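Tannase (Fusobacterium nucleatum subsp. nucleatum ATCC 25586, PDB 6YQ4) is a tannase that degrades gallotannins, probably acting as a serine hydrolase with an alpha/beta-hydrolase fold, and binds a magnesium ion. Local coordinates at residues Lys44-Tyr52 / Met83-Gly91. Numbering follows the deposited sequence.
Sequences KDYQNMNIY and MPGKADTVG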
ATOM      1  N   LYS A  44      -9.835  12.830  17.158  1.00 34.91           N
ATOM      2  CA  LYS A  44      -9.804  11.634  17.989  1.00 37.72           C
ATOM      3  C   LYS A  44     -10.574  10.468  17.399  1.00 40.56           C
ATOM      4  O   LYS A  44     -10.386   9.337  17.860  1.00 38.08           O
ATOM      5  CB  LYS A  44     -10.366  11.926  19.378  1.00 40.77           C
ATOM      6  CG  LYS A  44      -9.475  12.788  20.220  1.00 47.47           C
ATOM      7  CD  LYS A  44     -10.014  12.888  21.614  1.00 50.80           C
ATOM      8  CE  LYS A  44     -11.316  13.655  21.645  1.00 59.20           C
ATOM      9  NZ  LYS A  44     -12.311  13.052  22.589  1.00 68.99           N
ATOM     10  N   ASP A  45     -11.469  10.708  16.434  1.00 38.35           N
ATOM     11  CA  ASP A  45     -12.189   9.589  15.829  1.00 43.49           C
ATOM     12  C   ASP A  45     -11.261   8.716  15.002  1.00 44.99           C
ATOM     13  O   ASP A  45     -11.520   7.520  14.834  1.00 44.87           O
ATOM     14  CB  ASP A  45     -13.320  10.095  14.944  1.00 55.85           C
ATOM     15  CG  ASP A  45     -14.294  10.963  15.686  1.00 63.01           C
ATOM     16  OD1 ASP A  45     -14.733  11.964  15.089  1.00 65.66           O
ATOM     17  OD2 ASP A  45     -14.617  10.643  16.854  1.00 62.98           O
ATOM     18  N   TYR A  46     -10.189   9.300  14.476  1.00 32.87           N
ATOM     19  CA  TYR A  46      -9.277   8.613  13.575  1.00 32.96           C
ATOM     20  C   TYR A  46      -7.935   8.301  14.207  1.00 35.20           C
ATOM     21  O   TYR A  46      -7.443   7.186  14.050  1.00 35.67           O
ATOM     22  CB  TYR A  46      -9.103   9.434  12.287  1.00 29.44           C
ATOM     23  CG  TYR A  46     -10.322   9.214  11.431  1.00 35.08           C
ATOM     24  CD1 TYR A  46     -10.468   8.021  10.737  1.00 37.10           C
ATOM     25  CD2 TYR A  46     -11.381  10.136  11.400  1.00 37.85           C
ATOM     26  CE1 TYR A  46     -11.589   7.754  10.002  1.00 37.97           C
ATOM     27  CE2 TYR A  46     -12.528   9.882  10.647  1.00 34.13           C
ATOM     28  CZ  TYR A  46     -12.622   8.677   9.957  1.00 34.69           C
ATOM     29  OH  TYR A  46     -13.710   8.344   9.182  1.00 36.15           O
ATOM     30  N   GLN A  47      -7.362   9.229  14.970  1.00 28.43           N
ATOM     31  CA  GLN A  47      -6.097   8.983  15.647  1.00 35.58           C
ATOM     32  C   GLN A  47      -6.311   8.210  16.939  1.00 32.45           C
ATOM     33  O   GLN A  47      -5.891   8.664  18.005  1.00 40.72           O
ATOM     34  CB  GLN A  47      -5.369  10.293  15.945  1.00 41.41           C
ATOM     35  CG  GLN A  47      -5.089  11.169  14.724  1.00 40.84           C
ATOM     36  CD  GLN A  47      -4.440  12.494  15.105  1.00 46.03           C
ATOM     37  OE1 GLN A  47      -5.069  13.346  15.738  1.00 46.78           O
ATOM     38  NE2 GLN A  47      -3.166  12.661  14.739  1.00 50.97           N
ATOM     39  N   ASN A  48      -6.972   7.061  16.865  1.00 27.84           N
ATOM     40  CA  ASN A  48      -7.009   6.119  17.974  1.00 39.30           C
ATOM     41  C   ASN A  48      -6.709   4.718  17.448  1.00 39.31           C
ATOM     42  O   ASN A  48      -6.716   4.476  16.238  1.00 39.49           O
ATOM     43  CB  ASN A  48      -8.349   6.151  18.696  1.00 29.23           C
ATOM     44  CG  ASN A  48      -9.466   5.590  17.854  1.00 45.62           C
ATOM     45  OD1 ASN A  48      -9.569   4.373  17.659  1.00 43.52           O
ATOM     46  ND2 ASN A  48     -10.327   6.474  17.351  1.00 45.96           N
ATOM     47  N   MET A  49      -6.470   3.783  18.372  1.00 37.15           N
ATOM     48  CA  MET A  49      -6.024   2.438  18.028  1.00 29.69           C
ATOM     49  C   MET A  49      -6.669   1.388  18.930  1.00 32.38           C
ATOM     50  O   MET A  49      -6.810   1.593  20.138  1.00 37.56           O
ATOM     51  CB  MET A  49      -4.507   2.352  18.128  1.00 32.70           C
ATOM     52  CG  MET A  49      -3.944   0.964  18.065  1.00 39.86           C
ATOM     53  SD  MET A  49      -2.130   1.029  17.993  1.00 47.81           S
ATOM     54  CE  MET A  49      -1.766   2.104  19.386  1.00 42.45           C
ATOM     55  N   ASN A  50      -7.037   0.254  18.332  1.00 30.86           N
ATOM     56  CA  ASN A  50      -7.570  -0.902  19.043  1.00 29.88           C
ATOM     57  C   ASN A  50      -6.474  -1.940  19.212  1.00 28.68           C
ATOM     58  O   ASN A  50      -5.798  -2.295  18.238  1.00 30.21           O
ATOM     59  CB  ASN A  50      -8.727  -1.548  18.281  1.00 27.29           C
ATOM     60  CG  ASN A  50      -9.929  -0.660  18.188  1.00 34.33           C
ATOM     61  OD1 ASN A  50     -10.162   0.172  19.055  1.00 33.96           O
ATOM     62  ND2 ASN A  50     -10.714  -0.837  17.131  1.00 28.38           N
ATOM     63  N   ILE A  51      -6.328  -2.453  20.428  1.00 32.09           N
ATOM     64  CA  ILE A  51      -5.342  -3.481  20.740  1.00 35.91           C
ATOM     65  C   ILE A  51      -6.072  -4.718  21.247  1.00 37.76           C
ATOM     66  O   ILE A  51      -6.876  -4.629  22.180  1.00 33.72           O
ATOM     67  CB  ILE A  51      -4.322  -2.986  21.773  1.00 34.68           C
ATOM     68  CG1 ILE A  51      -3.492  -1.843  21.189  1.00 32.49           C
ATOM     69  CG2 ILE A  51      -3.441  -4.136  22.236  1.00 29.92           C
ATOM     70  CD1 ILE A  51      -2.443  -1.338  22.162  1.00 34.46           C
ATOM     71  N   TYR A  52      -5.801  -5.860  20.624  1.00 28.67           N
ATOM     72  CA  TYR A  52      -6.399  -7.135  20.992  1.00 34.74           C
ATOM     73  C   TYR A  52      -5.309  -8.106  21.423  1.00 36.31           C
ATOM     74  O   TYR A  52      -4.315  -8.294  20.708  1.00 38.36           O
ATOM     75  CB  TYR A  52      -7.186  -7.712  19.827  1.00 35.32           C
ATOM     76  CG  TYR A  52      -8.216  -6.756  19.296  1.00 36.95           C
ATOM     77  CD1 TYR A  52      -9.370  -6.477  20.023  1.00 39.79           C
ATOM     78  CD2 TYR A  52      -8.033  -6.110  18.078  1.00 32.61           C
ATOM     79  CE1 TYR A  52     -10.319  -5.606  19.542  1.00 35.13           C
ATOM     80  CE2 TYR A  52      -8.978  -5.240  17.592  1.00 36.76           C
ATOM     81  CZ  TYR A  52     -10.122  -4.997  18.326  1.00 35.89           C
ATOM     82  OH  TYR A  52     -11.059  -4.124  17.842  1.00 36.64           O
ATOM     83  N   MET A  83      -7.879   7.943   2.004  1.00 32.67           N
ATOM     84  CA  MET A  83      -9.014   8.416   2.776  1.00 30.74           C
ATOM     85  C   MET A  83      -8.837   8.026   4.235  1.00 33.00           C
ATOM     86  O   MET A  83      -8.105   7.082   4.551  1.00 36.82           O
ATOM     87  CB  MET A  83     -10.300   7.813   2.214  1.00 20.84           C
ATOM     88  CG  MET A  83     -10.657   8.350   0.855  1.00 25.46           C
ATOM     89  SD  MET A  83     -11.377  10.005   0.999  1.00 37.80           S
ATOM     90  CE  MET A  83     -12.921   9.639   1.801  1.00 37.53           C
ATOM     91  N   PRO A  84      -9.495   8.731   5.153  1.00 30.50           N
ATOM     92  CA  PRO A  84      -9.407   8.362   6.576  1.00 30.70           C
ATOM     93  C   PRO A  84      -9.792   6.907   6.813  1.00 32.94           C
ATOM     94  O   PRO A  84     -10.792   6.411   6.287  1.00 37.23           O
ATOM     95  CB  PRO A  84     -10.418   9.306   7.246  1.00 27.73           C
ATOM     96  CG  PRO A  84     -10.593  10.427   6.291  1.00 24.10           C
ATOM     97  CD  PRO A  84     -10.445   9.833   4.926  1.00 27.33           C
ATOM     98  N   GLY A  85      -9.019   6.234   7.651  1.00 30.42           N
ATOM     99  CA  GLY A  85      -9.332   4.847   7.934  1.00 28.03           C
ATOM    100  C   GLY A  85      -9.454   4.535   9.403  1.00 30.44           C
ATOM    101  O   GLY A  85      -8.526   4.786  10.178  1.00 39.24           O
ATOM    102  N   LYS A  86     -10.581   3.968   9.804  1.00 22.21           N
ATOM    103  CA  LYS A  86     -10.786   3.722  11.218  1.00 23.05           C
ATOM    104  C   LYS A  86     -10.038   2.470  11.635  1.00 28.52           C
ATOM    105  O   LYS A  86      -9.686   1.624  10.807  1.00 25.28           O
ATOM    106  CB  LYS A  86     -12.285   3.566  11.543  1.00 40.07           C
ATOM    107  CG  LYS A  86     -13.090   4.846  11.433  1.00 42.41           C
ATOM    108  CD  LYS A  86     -13.560   5.328  12.797  1.00 50.20           C
ATOM    109  CE  LYS A  86     -14.258   6.701  12.720  1.00 53.07           C
ATOM    110  NZ  LYS A  86     -15.755   6.619  12.633  1.00 59.57           N
ATOM    111  N   ALA A  87      -9.777   2.374  12.940  1.00 26.35           N
ATOM    112  CA  ALA A  87      -9.164   1.179  13.491  1.00 26.97           C
ATOM    113  C   ALA A  87     -10.007  -0.039  13.148  1.00 27.13           C
ATOM    114  O   ALA A  87     -11.234  -0.026  13.286  1.00 43.51           O
ATOM    115  CB  ALA A  87      -9.022   1.309  15.008  1.00 27.68           C
ATOM    116  N   ASP A  88      -9.344  -1.091  12.686  1.00 29.84           N
ATOM    117  CA  ASP A  88     -10.020  -2.329  12.347  1.00 23.53           C
ATOM    118  C   ASP A  88     -10.493  -3.017  13.604  1.00 25.21           C
ATOM    119  O   ASP A  88      -9.951  -2.809  14.690  1.00 29.57           O
ATOM    120  CB  ASP A  88      -9.092  -3.274  11.579  1.00 30.99           C
ATOM    121  CG  ASP A  88      -9.826  -4.041  10.502  1.00 40.73           C
ATOM    122  OD1 ASP A  88     -11.068  -4.169  10.607  1.00 45.04           O
ATOM    123  OD2 ASP A  88      -9.176  -4.488   9.541  1.00 41.34           O
ATOM    124  N   THR A  89     -11.525  -3.850  13.450  1.00 26.15           N
ATOM    125  CA  THR A  89     -12.021  -4.659  14.549  1.00 29.30           C
ATOM    126  C   THR A  89     -11.844  -6.137  14.235  1.00 35.38           C
ATOM    127  O   THR A  89     -11.580  -6.539  13.095  1.00 31.02           O
ATOM    128  CB  THR A  89     -13.496  -4.373  14.860  1.00 35.33           C
ATOM    129  OG1 THR A  89     -14.294  -4.568  13.685  1.00 43.14           O
ATOM    130  CG2 THR A  89     -13.653  -2.944  15.344  1.00 34.86           C
ATOM    131  N   VAL A  90     -11.974  -6.941  15.285  1.00 38.58           N
ATOM    132  CA  VAL A  90     -11.926  -8.389  15.163  1.00 40.23           C
ATOM    133  C   VAL A  90     -13.270  -8.860  14.629  1.00 41.35           C
ATOM    134  O   VAL A  90     -14.316  -8.577  15.224  1.00 40.95           O
ATOM    135  CB  VAL A  90     -11.613  -9.039  16.518  1.00 41.26           C
ATOM    136  CG1 VAL A  90     -11.828 -10.555  16.456  1.00 38.53           C
ATOM    137  CG2 VAL A  90     -10.203  -8.670  16.979  1.00 35.69           C
ATOM    138  N   GLY A  91     -13.248  -9.563  13.498  1.00 35.68           N
ATOM    139  CA  GLY A  91     -14.444 -10.198  12.986  1.00 30.72           C
ATOM    140  C   GLY A  91     -14.209 -10.994  11.722  1.00 36.78           C
ATOM    141  O   GLY A  91     -13.125 -11.540  11.509  1.00 44.21           O
TER
HETATM  142  O   HOH W   1     -10.052   4.666  14.357  1.00 28.49           O
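Tyr46 with Pro84 and Lys86, and Tyr52 with Val90, anchor the two ends of a face-packing contact in which the loop between strand 73-76 and helix 100-106 runs alongside strand 48-54 of the alpha/beta-hydrolase sheet, the two directions 28° apart. The Tyr46 ring is clamped: Pro84 CB lies 3.6 Å from its centroid, and Lys86 CE covers the opposite face at 4.1 Å, both CH-pi contacts displaced toward the rim. Lys86 reaches this place because its chain bends at chi2. At the other end Val90 CG2 sits over the centre of the Tyr52 ring, 11° off the normal, while Asp88 O approaches that ring's edge.

Between the two rings one direct hydrogen bond and a water join the segments, around the methyl of Ala87. Asn50 ND2 donates to Asp88 O at 3.2 Å in a nearly straight bond (171°), although the donor stands above the carbonyl plane; Ala87 CB packs 3.5 Å from the same ND2. A water accepts from Ala87 N at 2.7 Å and donates to Asp45 O, bridging the backbones.

Strand 26-36 flanks strand 48-54 on one edge, and its Asn34 N donates a hydrogen bond to Asn50 OD1, so that both ends of the amide are held; strand 110-114 pairs along the other edge, and Leu101 and Leu105 of helix 100-106 pack against Tyr52 and Val90, respectively.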